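Side-chain contact in CDC48 domain-containing protein (Pyrococcus horikoshii, PDB 4UZR), which is of unknown function, assembles into a dodecamer with a 12-bladed beta-propeller, and may bind ATP: residues 101-106 against 112-117. Residues are numbered along the deposited sequence; the frame is centred on the assembly and turned at random.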
# COMPACT_ATOMS: atom_id res chain seq x y z
N GLU A 101 3.57 -35.45 4.90
CA GLU A 101 4.82 -34.78 5.23
C GLU A 101 4.69 -33.31 4.83
O GLU A 101 4.19 -33.01 3.74
CB GLU A 101 5.96 -35.43 4.46
CG GLU A 101 7.23 -35.68 5.24
CD GLU A 101 8.19 -36.58 4.49
OE1 GLU A 101 7.73 -37.60 3.94
OE2 GLU A 101 9.40 -36.27 4.45
N VAL A 102 5.15 -32.41 5.69
CA VAL A 102 5.13 -30.99 5.39
C VAL A 102 6.55 -30.42 5.32
O VAL A 102 7.33 -30.57 6.26
CB VAL A 102 4.32 -30.20 6.43
CG1 VAL A 102 4.35 -28.71 6.11
CG2 VAL A 102 2.89 -30.70 6.47
N LEU A 103 6.87 -29.79 4.19
CA LEU A 103 8.18 -29.19 3.99
C LEU A 103 8.05 -27.71 3.66
O LEU A 103 7.23 -27.31 2.84
CB LEU A 103 8.92 -29.91 2.86
CG LEU A 103 9.24 -31.39 3.12
CD1 LEU A 103 8.28 -32.29 2.36
CD2 LEU A 103 10.68 -31.69 2.72
N ILE A 104 8.87 -26.89 4.31
CA ILE A 104 8.82 -25.45 4.13
C ILE A 104 10.14 -24.91 3.58
O ILE A 104 11.21 -25.13 4.16
CB ILE A 104 8.48 -24.73 5.45
CG1 ILE A 104 7.14 -25.22 5.98
CG2 ILE A 104 8.46 -23.22 5.24
CD1 ILE A 104 6.82 -24.73 7.38
N PHE A 105 10.03 -24.22 2.44
CA PHE A 105 11.16 -23.62 1.74
C PHE A 105 11.00 -22.10 1.68
O PHE A 105 9.89 -21.58 1.82
CB PHE A 105 11.22 -24.14 0.30
CG PHE A 105 11.37 -25.63 0.19
CD1 PHE A 105 12.62 -26.22 0.16
CD2 PHE A 105 10.25 -26.44 0.08
CE1 PHE A 105 12.76 -27.59 0.04
CE2 PHE A 105 10.38 -27.81 -0.03
CZ PHE A 105 11.63 -28.39 -0.05
N ASN A 106 12.10 -21.39 1.47
CA ASN A 106 12.04 -19.97 1.16
C ASN A 106 12.08 -19.72 -0.35
O ASN A 106 11.97 -20.66 -1.14
CB ASN A 106 13.14 -19.17 1.88
CG ASN A 106 14.54 -19.58 1.46
OD1 ASN A 106 14.72 -20.44 0.60
ND2 ASN A 106 15.54 -18.95 2.06
N LEU A 112 13.71 -24.85 4.86
CA LEU A 112 13.61 -24.23 6.18
C LEU A 112 13.11 -25.25 7.19
O LEU A 112 13.51 -25.22 8.36
CB LEU A 112 12.66 -23.04 6.15
CG LEU A 112 13.04 -21.85 5.28
CD1 LEU A 112 11.97 -20.78 5.38
CD2 LEU A 112 14.39 -21.30 5.69
N TYR A 113 12.25 -26.15 6.75
CA TYR A 113 11.68 -27.13 7.67
C TYR A 113 11.20 -28.42 7.00
O TYR A 113 10.78 -28.41 5.84
CB TYR A 113 10.53 -26.49 8.47
CG TYR A 113 9.81 -27.43 9.41
CD1 TYR A 113 10.33 -27.71 10.67
CD2 TYR A 113 8.61 -28.04 9.05
CE1 TYR A 113 9.68 -28.56 11.54
CE2 TYR A 113 7.95 -28.89 9.92
CZ TYR A 113 8.49 -29.15 11.16
OH TYR A 113 7.84 -30.00 12.03
N ARG A 114 11.28 -29.52 7.73
CA ARG A 114 10.71 -30.79 7.30
C ARG A 114 10.09 -31.48 8.51
O ARG A 114 10.71 -31.59 9.56
CB ARG A 114 11.76 -31.69 6.63
CG ARG A 114 12.97 -32.02 7.48
CD ARG A 114 13.84 -33.08 6.82
NE ARG A 114 14.28 -32.68 5.49
CZ ARG A 114 13.92 -33.29 4.36
NH1 ARG A 114 13.10 -34.33 4.40
NH2 ARG A 114 14.37 -32.85 3.20
N GLY A 115 8.84 -31.91 8.37
CA GLY A 115 8.14 -32.54 9.48
C GLY A 115 7.14 -33.57 9.02
O GLY A 115 6.62 -33.50 7.90
N LYS A 116 6.87 -34.55 9.87
CA LYS A 116 5.89 -35.59 9.57
C LYS A 116 4.74 -35.55 10.57
O LYS A 116 4.95 -35.39 11.77
CB LYS A 116 6.55 -36.97 9.57
CG LYS A 116 5.70 -38.07 8.96
CD LYS A 116 6.52 -39.31 8.65
CE LYS A 116 5.62 -40.48 8.27
NZ LYS A 116 4.88 -40.23 7.00
N PHE A 117 3.52 -35.71 10.06
CA PHE A 117 2.33 -35.64 10.88
C PHE A 117 1.40 -36.82 10.58
O PHE A 117 0.96 -36.97 9.45
CB PHE A 117 1.61 -34.31 10.66
CG PHE A 117 2.46 -33.11 10.99
CD1 PHE A 117 3.33 -32.58 10.05
CD2 PHE A 117 2.39 -32.52 12.24
CE1 PHE A 117 4.11 -31.48 10.35
CE2 PHE A 117 3.16 -31.42 12.55
CZ PHE A 117 4.03 -30.90 11.60
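A beta hairpin with a classic bulge pairs Ile104 with both Leu112 and Tyr113, joining the last two strands of a four-stranded antiparallel sheet in a beta-propeller protein; the short strand axes run at 177° to each other. The bulge is read from Ile104 O, which accepts from Leu112 N (2.6 Å) and from Tyr113 N, both donors lying in the carbonyl plane. Ile104 N returns a bond to Tyr113 O, and Val102 and Gly115 exchange a reciprocal pair of backbone bonds, so regular pairing resumes beyond the bulge. On the face shared by Val102, Ile104 and Tyr113, Ile104 CD1 approaches Tyr113 CD2 obliquely at 4.1 Å. The tyrosine's CG stands anti to its own N (chi1 177°), which carries the ring along the strand until CD2 comes 4.0 Å from Val102 O. Nearer the hairpin turn, Leu112 CD1 touches Asn106 CB (4.0 Å) and Ile104 CG2, while Pro72 of neighbouring subunits packs against the same leucine. Replacing Leu112 with an alanine would probably open a gap beside Asn106 and Ile104 and weaken packing against those subunits. Across the opposite face, Leu103 and Arg114 run side by side. Arg114 bends at chi3, setting one face of the guanidinium against Leu103 CD2, which sits 3.7 Å above its plane, toward the rim, and its NE forms a salt bridge with Glu111. Glu101 lies alongside, its carboxylate plane turned 59° from the guanidinium and OE2 4.2 Å from Arg114 NH1, too far for a salt bridge. At the other end of the pairing, Val102 CG2 meets Phe117 CD1 at 4.1 Å.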